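Local coordinates for translation initiation factor eIF2 assembly protein (Schizosaccharomyces pombe, PDB 4ZGP) that acts as an ATP-dependent folding chaperone that binds the gamma subunit of eIF2 and allows it to assemble with the alpha and beta subunits, at residues Q28-Q33 against H157-C162; K115-T120 against F176-V181; E193-V198 against C207-N212. One frame throughout, in Å; residues are numbered along the deposited sequence.

Contact 1. Residues Q28-Q33 against H157-C162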
# COMPACT_ATOMS: atom_id res chain seq x y z
N GLN A 28 12.63 -5.49 7.43
CA GLN A 28 11.79 -5.66 6.24
C GLN A 28 10.51 -4.86 6.35
O GLN A 28 10.03 -4.31 5.35
CB GLN A 28 11.45 -7.12 6.02
CG GLN A 28 12.54 -7.92 5.34
CD GLN A 28 12.14 -9.38 5.30
OE1 GLN A 28 12.19 -10.07 6.32
NE2 GLN A 28 11.66 -9.84 4.14
N VAL A 29 9.95 -4.81 7.56
CA VAL A 29 8.74 -4.03 7.82
C VAL A 29 9.04 -2.52 7.75
O VAL A 29 8.29 -1.75 7.12
CB VAL A 29 8.12 -4.41 9.20
CG1 VAL A 29 7.02 -3.44 9.59
CG2 VAL A 29 7.57 -5.83 9.14
N LEU A 30 10.14 -2.11 8.36
CA LEU A 30 10.56 -0.71 8.32
C LEU A 30 10.81 -0.21 6.90
O LEU A 30 10.52 0.95 6.59
CB LEU A 30 11.83 -0.49 9.16
CG LEU A 30 11.69 -0.51 10.69
CD1 LEU A 30 13.08 -0.43 11.33
CD2 LEU A 30 10.80 0.63 11.17
N HIS A 31 11.39 -1.06 6.04
CA HIS A 31 11.71 -0.65 4.68
C HIS A 31 10.46 -0.39 3.82
O HIS A 31 10.54 0.29 2.80
CB HIS A 31 12.59 -1.71 3.99
CG HIS A 31 13.94 -1.84 4.61
ND1 HIS A 31 14.73 -2.96 4.45
CD2 HIS A 31 14.63 -1.01 5.42
CE1 HIS A 31 15.86 -2.80 5.12
NE2 HIS A 31 15.82 -1.62 5.71
N CYS A 32 9.34 -0.96 4.25
CA CYS A 32 8.09 -0.85 3.49
C CYS A 32 7.21 0.31 3.96
O CYS A 32 6.12 0.49 3.41
CB CYS A 32 7.29 -2.16 3.58
SG CYS A 32 8.03 -3.40 2.50
N GLN A 33 7.65 1.05 4.97
CA GLN A 33 6.89 2.24 5.35
C GLN A 33 6.79 3.19 4.18
O GLN A 33 7.76 3.36 3.43
CB GLN A 33 7.54 2.98 6.52
CG GLN A 33 7.70 2.24 7.83
CD GLN A 33 8.58 3.05 8.79
OE1 GLN A 33 8.08 3.79 9.61
NE2 GLN A 33 9.90 2.93 8.63
N HIS A 157 -0.12 -3.64 15.88
CA HIS A 157 0.48 -4.95 15.66
C HIS A 157 1.50 -5.01 14.54
O HIS A 157 1.81 -6.10 14.06
CB HIS A 157 -0.62 -5.98 15.35
CG HIS A 157 -1.62 -6.15 16.44
ND1 HIS A 157 -1.29 -6.63 17.70
CD2 HIS A 157 -2.95 -5.91 16.48
CE1 HIS A 157 -2.37 -6.67 18.45
NE2 HIS A 157 -3.39 -6.24 17.74
N ALA A 158 2.04 -3.86 14.13
CA ALA A 158 2.84 -3.79 12.92
C ALA A 158 4.07 -4.69 12.95
O ALA A 158 4.50 -5.18 11.90
CB ALA A 158 3.28 -2.36 12.67
N PHE A 159 4.65 -4.90 14.12
CA PHE A 159 5.90 -5.65 14.21
C PHE A 159 5.77 -7.02 14.88
O PHE A 159 6.77 -7.65 15.19
CB PHE A 159 6.95 -4.83 14.97
CG PHE A 159 7.30 -3.54 14.29
CD1 PHE A 159 8.25 -3.51 13.28
CD2 PHE A 159 6.65 -2.37 14.63
CE1 PHE A 159 8.57 -2.34 12.65
CE2 PHE A 159 6.95 -1.19 13.98
CZ PHE A 159 7.92 -1.17 12.99
N ASP A 160 4.54 -7.48 15.07
CA ASP A 160 4.31 -8.70 15.85
C ASP A 160 4.80 -9.98 15.16
O ASP A 160 5.08 -10.98 15.83
CB ASP A 160 2.82 -8.84 16.17
CG ASP A 160 2.33 -7.78 17.15
OD1 ASP A 160 3.15 -6.97 17.64
OD2 ASP A 160 1.11 -7.76 17.44
N ASP A 161 4.93 -9.95 13.84
CA ASP A 161 5.40 -11.13 13.13
C ASP A 161 6.91 -11.14 12.91
O ASP A 161 7.44 -12.09 12.34
CB ASP A 161 4.68 -11.25 11.79
CG ASP A 161 3.23 -11.68 11.95
OD1 ASP A 161 2.93 -12.45 12.89
OD2 ASP A 161 2.40 -11.24 11.13
N CYS A 162 7.60 -10.10 13.35
CA CYS A 162 9.04 -10.03 13.18
C CYS A 162 9.74 -10.91 14.19
O CYS A 162 9.61 -10.72 15.40
CB CYS A 162 9.52 -8.59 13.30
SG CYS A 162 8.66 -7.50 12.17
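V29 and F159 form the tight part of this contact, a small apolar junction between the end of helix 26-31 and a loop of two turns, with no hydrogen bond across it. The two branches of V29 divide the work. CG1, anti to the backbone N (chi1 170°), meets F159 CE1 obliquely, 3.6 Å away, and also lies 3.8 Å from the carbonyl oxygen A158 O. CG2 turns to the other partner and rests 3.6 Å from the sulfur C162 SG. L30 adds a lighter touch: its CD2 sits 3.9 Å from F159 CZ, at the ring edge and near the ring plane, with the two side chains at about a right angle. Were the F159 ring cut back to an alanine here, a gap would probably open beside V29 CG1 and L30 CD2, leaving V29 with C162 as its apolar partner in the loop. The far side of the turn is quite different. There H157 and D160 are exposed and meet each other rather than the helix, H157 ND1 donating to D160 OD2 at 2.7 Å. Two successive type I turns, H157 to D160 and F159 to C162, bring the F159 ring and C162 to the helix. Just beyond the helix end, Q33 NE2 returns to L30 O in a nearly straight bond of 2.9 Å. Around the junction, F159 makes an edge-to-face pair with F176, A158 touches W118, whose indole N-H binds V29 O, and C32, just past helix 26-31, packs on strand 253-261.

Contact 2. Residues K115-T120 against F176-V181; sequences KLNWST and FSFELV. With ADP (adenosine-5'-diphosphate), chain C.
K115 and V181 pair in the wall of the nucleotide site, where strand 112-115 ends at K115 and runs into a loop with W118 and T120, all three ATP-binding. The pair is antiparallel and hydrogen-bonded: K115 N gives to V181 O at 2.9 Å, and V181 N returns to K115 O. With chi1 at 64°, K115 CG is wedged between its own backbone N and carbonyl carbon and presses on V181 CB at a tight 3.5 Å. The chain then bends at chi3, carrying NZ to W118 O, above the carbonyl plane, and to a salt bridge with D258. In this ATP-grasp fold ADP lies in the cleft between two sheets, and T120 OG1 comes within 2.8 Å of ADP O2A from the loop that leaves the three-stranded one. Past the strand end, N117 replaces backbone pairing with its amide: OD1 accepts from E179 N at 3.0 Å, while ND2 gives to S177 O, in the amide plane, at 3.0 Å. The same amide stacks on the E179 carboxylate, planes 12° apart, and S35 and K52 take the acid's OE1. Buried E179 O has no hydrogen-bond partner in the model, but L116 CA approaches it in a CA-H...O contact of 3.3 Å. The W118 and F176 rings meet rim to rim, planes 10° apart, neither over the other's face, W118 CH2 lying 3.5 Å from F176 CE1.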
# COMPACT_ATOMS: atom_id res chain seq x y z
N LYS A 115 -3.60 7.07 4.30
CA LYS A 115 -3.13 5.78 4.86
C LYS A 115 -2.12 6.09 5.97
O LYS A 115 -1.69 7.24 6.10
CB LYS A 115 -2.50 4.89 3.76
CG LYS A 115 -1.24 5.46 3.13
CD LYS A 115 -0.66 4.56 2.01
CE LYS A 115 0.07 3.35 2.60
NZ LYS A 115 0.59 2.39 1.56
N LEU A 116 -1.78 5.11 6.81
CA LEU A 116 -0.66 5.31 7.72
C LEU A 116 0.56 4.66 7.07
O LEU A 116 0.66 4.63 5.85
CB LEU A 116 -0.94 4.77 9.12
CG LEU A 116 -2.18 5.34 9.83
CD1 LEU A 116 -2.21 4.91 11.28
CD2 LEU A 116 -2.27 6.87 9.72
N ASN A 117 1.51 4.19 7.88
CA ASN A 117 2.79 3.82 7.32
C ASN A 117 2.68 2.70 6.30
O ASN A 117 3.45 2.67 5.34
CB ASN A 117 3.79 3.40 8.41
CG ASN A 117 3.94 4.44 9.53
OD1 ASN A 117 2.95 4.94 10.08
ND2 ASN A 117 5.19 4.76 9.88
N TRP A 118 1.76 1.76 6.51
CA TRP A 118 1.72 0.61 5.59
C TRP A 118 0.39 0.39 4.88
O TRP A 118 0.38 0.09 3.69
CB TRP A 118 2.08 -0.70 6.30
CG TRP A 118 3.43 -0.67 6.95
CD1 TRP A 118 4.64 -0.97 6.38
CD2 TRP A 118 3.69 -0.32 8.30
NE1 TRP A 118 5.65 -0.81 7.31
CE2 TRP A 118 5.09 -0.43 8.51
CE3 TRP A 118 2.88 0.06 9.38
CZ2 TRP A 118 5.69 -0.15 9.73
CZ3 TRP A 118 3.47 0.33 10.59
CH2 TRP A 118 4.87 0.23 10.76
N SER A 119 -0.72 0.53 5.61
CA SER A 119 -2.00 0.02 5.12
C SER A 119 -3.01 1.10 4.73
O SER A 119 -3.29 2.02 5.50
CB SER A 119 -2.63 -0.90 6.17
OG SER A 119 -1.70 -1.88 6.61
N THR A 120 -3.54 0.98 3.53
CA THR A 120 -4.64 1.82 3.03
C THR A 120 -5.95 1.24 3.55
O THR A 120 -6.13 0.02 3.51
CB THR A 120 -4.60 1.88 1.47
OG1 THR A 120 -3.31 2.34 1.04
CG2 THR A 120 -5.68 2.79 0.90
N PHE A 176 11.43 5.01 15.34
CA PHE A 176 10.27 4.79 14.49
C PHE A 176 9.22 5.84 14.84
O PHE A 176 9.12 6.25 15.99
CB PHE A 176 9.71 3.38 14.70
CG PHE A 176 8.32 3.19 14.17
CD1 PHE A 176 8.10 2.89 12.83
CD2 PHE A 176 7.22 3.30 15.02
CE1 PHE A 176 6.81 2.71 12.34
CE2 PHE A 176 5.93 3.13 14.54
CZ PHE A 176 5.72 2.83 13.20
N SER A 177 8.44 6.27 13.86
CA SER A 177 7.25 7.07 14.18
C SER A 177 6.11 6.74 13.22
O SER A 177 6.36 6.41 12.06
CB SER A 177 7.57 8.57 14.13
OG SER A 177 7.83 9.01 12.81
N PHE A 178 4.87 6.84 13.69
CA PHE A 178 3.74 6.72 12.79
C PHE A 178 3.66 7.97 11.91
O PHE A 178 4.13 9.05 12.29
CB PHE A 178 2.44 6.51 13.58
CG PHE A 178 2.35 5.17 14.24
CD1 PHE A 178 2.11 4.03 13.49
CD2 PHE A 178 2.52 5.05 15.61
CE1 PHE A 178 2.03 2.79 14.09
CE2 PHE A 178 2.43 3.81 16.23
CZ PHE A 178 2.19 2.67 15.46
N GLU A 179 3.08 7.83 10.73
CA GLU A 179 3.00 8.92 9.77
C GLU A 179 1.62 8.91 9.16
O GLU A 179 1.01 7.85 9.02
CB GLU A 179 4.09 8.78 8.69
CG GLU A 179 3.99 7.45 7.95
CD GLU A 179 5.27 7.05 7.26
OE1 GLU A 179 6.35 7.35 7.79
OE2 GLU A 179 5.20 6.41 6.19
N LEU A 180 1.12 10.10 8.84
CA LEU A 180 -0.12 10.23 8.12
C LEU A 180 0.18 10.55 6.66
O LEU A 180 0.76 11.59 6.33
CB LEU A 180 -1.00 11.33 8.74
CG LEU A 180 -2.25 11.66 7.92
CD1 LEU A 180 -3.10 10.44 7.75
CD2 LEU A 180 -3.04 12.78 8.60
N VAL A 181 -0.22 9.64 5.80
CA VAL A 181 0.00 9.78 4.38
C VAL A 181 -1.28 10.23 3.70
O VAL A 181 -2.32 9.63 3.89
CB VAL A 181 0.48 8.44 3.74
CG1 VAL A 181 0.68 8.61 2.25
CG2 VAL A 181 1.76 7.97 4.43
PB ADP C . -2.69 -1.76 -0.15
O1B ADP C . -1.33 -2.04 -0.77
O2B ADP C . -2.67 -1.68 1.36
O3B ADP C . -3.76 -2.60 -0.80
PA ADP C . -2.82 0.54 -1.91
O1A ADP C . -2.07 -0.39 -2.83
O2A ADP C . -2.33 1.94 -1.58
O3A ADP C . -3.06 -0.22 -0.50
O5' ADP C . -4.30 0.68 -2.53
C5' ADP C . -5.43 -0.01 -2.00
C4' ADP C . -6.53 0.21 -3.02
O4' ADP C . -7.02 1.55 -2.92
C3' ADP C . -5.98 0.06 -4.44
O3' ADP C . -6.30 -1.22 -4.98
C2' ADP C . -6.63 1.17 -5.23
O2' ADP C . -7.74 0.68 -5.99
C1' ADP C . -7.14 2.16 -4.20
N9 ADP C . -6.26 3.36 -4.25
C8 ADP C . -5.03 3.44 -3.72
N7 ADP C . -4.48 4.67 -3.94
C5 ADP C . -5.39 5.39 -4.64
C6 ADP C . -5.45 6.77 -5.18
N6 ADP C . -4.39 7.61 -5.01
N1 ADP C . -6.57 7.14 -5.85
C2 ADP C . -7.61 6.29 -5.99
N3 ADP C . -7.62 5.03 -5.52
C4 ADP C . -6.56 4.53 -4.84

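Contact 3. Residues E193-V198 against C207-N212; sequences EFRCFV and CQRDDN. With ADP (adenosine-5'-diphosphate), chain C.
E193 and R209 face each other at the open end of a beta hairpin and grip ADP together, an instance of a ligand held by two side chains that also hold one another. The E193 carboxylate splits its oxygens: OE1 accepts the ribose hydroxyl ADP O3' at 2.7 Å, and OE2 takes R209 in a salt bridge. NH1 of R209 approaches OE2 on the syn side, while NE adds a weak bond to the same atom, and the two flat groups stand 70° apart. From there the guanidinium goes on to the diphosphate, with NH2 bonded to ADP O3B at 2.9 Å. NH1 also reaches ADP O1A, but both side chains were modelled in two conformers, so the very short separations of NH1 from O1A and OE2 are doubtful.

R195 crosses R209 obliquely, its NH2 3.3 Å from R209 NH2 and the guanidinium planes 23° apart. D246 binds both arginines, and R195 NH2 is 3.7 Å from ADP O1B, which lies at the edge of its guanidinium. Bends at chi2 and chi3 carry the modelled R209 chain across the strand, its CG 3.4 Å from F194 C.

The hairpin backbone positions all this. R195 and C207 exchange hydrogen bonds, R195 N to C207 O and C207 N to R195 O, both 2.9 Å, and R209 N adds one more past the paired residues, to E193 O at 2.8 Å. On the face of F194 the ring packs on helix 221-233; on the face of R195, F197 CE1 meets C207 SG.

E193 at the ribose and R209 at the diphosphate, with R195 near by, are consistent with the hairpin holding both parts of the nucleotide, D246 and E193 probably offsetting the positive charge.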
# COMPACT_ATOMS: atom_id res chain seq x y z
N GLU A 193 -4.79 -2.73 -12.34
CA GLU A 193 -3.83 -2.74 -11.24
C GLU A 193 -3.34 -4.16 -11.01
O GLU A 193 -4.10 -5.13 -11.16
CB GLU A 193 -4.44 -2.16 -9.96
CG GLU A 193 -3.42 -1.36 -9.16
CD GLU A 193 -3.71 -1.32 -7.68
OE1 GLU A 193 -4.90 -1.35 -7.30
OE2 GLU A 193 -2.73 -1.25 -6.91
N PHE A 194 -2.06 -4.29 -10.68
CA PHE A 194 -1.47 -5.63 -10.52
C PHE A 194 -0.67 -5.71 -9.23
O PHE A 194 -0.16 -4.71 -8.74
CB PHE A 194 -0.56 -5.97 -11.70
CG PHE A 194 -1.25 -5.96 -13.03
CD1 PHE A 194 -1.90 -7.09 -13.50
CD2 PHE A 194 -1.30 -4.78 -13.78
CE1 PHE A 194 -2.58 -7.08 -14.73
CE2 PHE A 194 -1.97 -4.77 -15.03
CZ PHE A 194 -2.60 -5.91 -15.49
N ARG A 195 -0.53 -6.93 -8.72
CA ARG A 195 0.34 -7.17 -7.59
C ARG A 195 1.49 -8.06 -8.07
O ARG A 195 1.25 -9.06 -8.72
CB ARG A 195 -0.42 -7.83 -6.45
CG ARG A 195 0.47 -8.23 -5.28
CD ARG A 195 -0.30 -8.28 -3.97
NE ARG A 195 -0.70 -6.96 -3.50
CZ ARG A 195 -1.33 -6.73 -2.36
NH1 ARG A 195 -1.65 -7.75 -1.57
NH2 ARG A 195 -1.64 -5.48 -1.99
N CYS A 196 2.72 -7.67 -7.73
CA CYS A 196 3.91 -8.18 -8.40
C CYS A 196 4.90 -8.67 -7.36
O CYS A 196 5.28 -7.96 -6.43
CB CYS A 196 4.55 -7.10 -9.27
SG CYS A 196 3.37 -6.23 -10.37
N PHE A 197 5.34 -9.91 -7.55
CA PHE A 197 6.07 -10.61 -6.52
C PHE A 197 7.51 -10.77 -6.96
O PHE A 197 7.80 -11.19 -8.08
CB PHE A 197 5.41 -11.97 -6.25
CG PHE A 197 3.99 -11.86 -5.79
CD1 PHE A 197 2.94 -11.80 -6.70
CD2 PHE A 197 3.70 -11.85 -4.44
CE1 PHE A 197 1.63 -11.71 -6.25
CE2 PHE A 197 2.38 -11.76 -3.99
CZ PHE A 197 1.35 -11.69 -4.89
N VAL A 198 8.42 -10.39 -6.06
CA VAL A 198 9.82 -10.30 -6.37
C VAL A 198 10.61 -11.16 -5.40
O VAL A 198 10.45 -11.03 -4.19
CB VAL A 198 10.33 -8.84 -6.27
CG1 VAL A 198 11.82 -8.79 -6.54
CG2 VAL A 198 9.58 -7.93 -7.24
N CYS A 207 -0.16 -10.79 -10.64
CA CYS A 207 -1.56 -11.07 -10.91
C CYS A 207 -2.36 -9.81 -10.90
O CYS A 207 -1.95 -8.80 -10.34
CB CYS A 207 -2.13 -12.07 -9.88
SG CYS A 207 -2.13 -11.57 -8.14
N GLN A 208 -3.49 -9.88 -11.58
CA GLN A 208 -4.52 -8.87 -11.47
C GLN A 208 -4.88 -8.61 -10.01
O GLN A 208 -4.99 -9.55 -9.20
CB GLN A 208 -5.77 -9.29 -12.25
CG GLN A 208 -6.85 -8.23 -12.31
CD GLN A 208 -7.99 -8.61 -13.23
OE1 GLN A 208 -7.94 -9.64 -13.90
NE2 GLN A 208 -9.03 -7.78 -13.26
N ARG A 209 -5.08 -7.34 -9.67
CA ARG A 209 -5.28 -6.97 -8.28
C ARG A 209 -6.72 -7.06 -7.82
O ARG A 209 -6.99 -7.39 -6.67
CB ARG A 209 -4.74 -5.56 -8.03
CG ARG A 209 -3.42 -5.56 -7.32
CD ARG A 209 -3.57 -5.16 -5.86
NE ARG A 209 -3.19 -3.77 -5.67
CZ ARG A 209 -3.39 -3.09 -4.55
NH1 ARG A 209 -2.99 -1.83 -4.47
NH2 ARG A 209 -3.97 -3.66 -3.50
N ASP A 210 -7.67 -6.80 -8.72
CA ASP A 210 -9.08 -6.85 -8.33
C ASP A 210 -9.67 -8.21 -8.66
O ASP A 210 -8.94 -9.11 -9.07
CB ASP A 210 -9.88 -5.75 -9.04
CG ASP A 210 -9.98 -5.99 -10.52
OD1 ASP A 210 -8.97 -6.45 -11.10
OD2 ASP A 210 -11.05 -5.73 -11.10
N ASP A 211 -10.98 -8.38 -8.51
CA ASP A 211 -11.53 -9.71 -8.75
C ASP A 211 -12.55 -9.79 -9.89
O ASP A 211 -13.35 -10.72 -9.95
CB ASP A 211 -12.15 -10.28 -7.46
CG ASP A 211 -12.98 -9.27 -6.71
OD1 ASP A 211 -13.61 -8.41 -7.37
OD2 ASP A 211 -13.00 -9.33 -5.46
N ASN A 212 -12.49 -8.84 -10.81
CA ASN A 212 -13.39 -8.90 -11.95
C ASN A 212 -12.65 -9.22 -13.23
O ASN A 212 -11.60 -8.66 -13.51
CB ASN A 212 -14.15 -7.59 -12.10
CG ASN A 212 -15.13 -7.37 -10.96
OD1 ASN A 212 -16.08 -8.13 -10.79
ND2 ASN A 212 -14.89 -6.32 -10.16
PB ADP C . -2.69 -1.76 -0.15
O1B ADP C . -1.33 -2.04 -0.77
O2B ADP C . -2.67 -1.68 1.36
O3B ADP C . -3.76 -2.60 -0.80
PA ADP C . -2.82 0.54 -1.91
O1A ADP C . -2.07 -0.39 -2.83
O2A ADP C . -2.33 1.94 -1.58
O3A ADP C . -3.06 -0.22 -0.50
O5' ADP C . -4.30 0.68 -2.53
C5' ADP C . -5.43 -0.01 -2.00
C4' ADP C . -6.53 0.21 -3.02
O4' ADP C . -7.02 1.55 -2.92
C3' ADP C . -5.98 0.06 -4.44
O3' ADP C . -6.30 -1.22 -4.98
C2' ADP C . -6.63 1.17 -5.23
O2' ADP C . -7.74 0.68 -5.99
C1' ADP C . -7.14 2.16 -4.20
N9 ADP C . -6.26 3.36 -4.25
C8 ADP C . -5.03 3.44 -3.72
N7 ADP C . -4.48 4.67 -3.94
C5 ADP C . -5.39 5.39 -4.64
C6 ADP C . -5.45 6.77 -5.18
N6 ADP C . -4.39 7.61 -5.01
N1 ADP C . -6.57 7.14 -5.85
C2 ADP C . -7.61 6.29 -5.99
N3 ADP C . -7.62 5.03 -5.52
C4 ADP C . -6.56 4.53 -4.84

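Overall arrangement
From the N terminus, helix 26-31 supplies the first half of contact 1, whose partner turn comes more than 120 residues later, after helix 149-157. Contact 2 opens inside that long loop, at 115-120, and closes beyond it at 176-181, so the two cross. They also touch: W118 and N117 reach V29 and Q33, joining the N-terminal helix to the three-stranded sheet. Contact 3 follows in series, a local hairpin closed within a few residues in the five-stranded sheet. Contacts 2 and 3 lie on opposite sides of the chain's centre, their centres about 22 Å apart, and do not meet directly; ADP touches both and spans the cleft between their sheets.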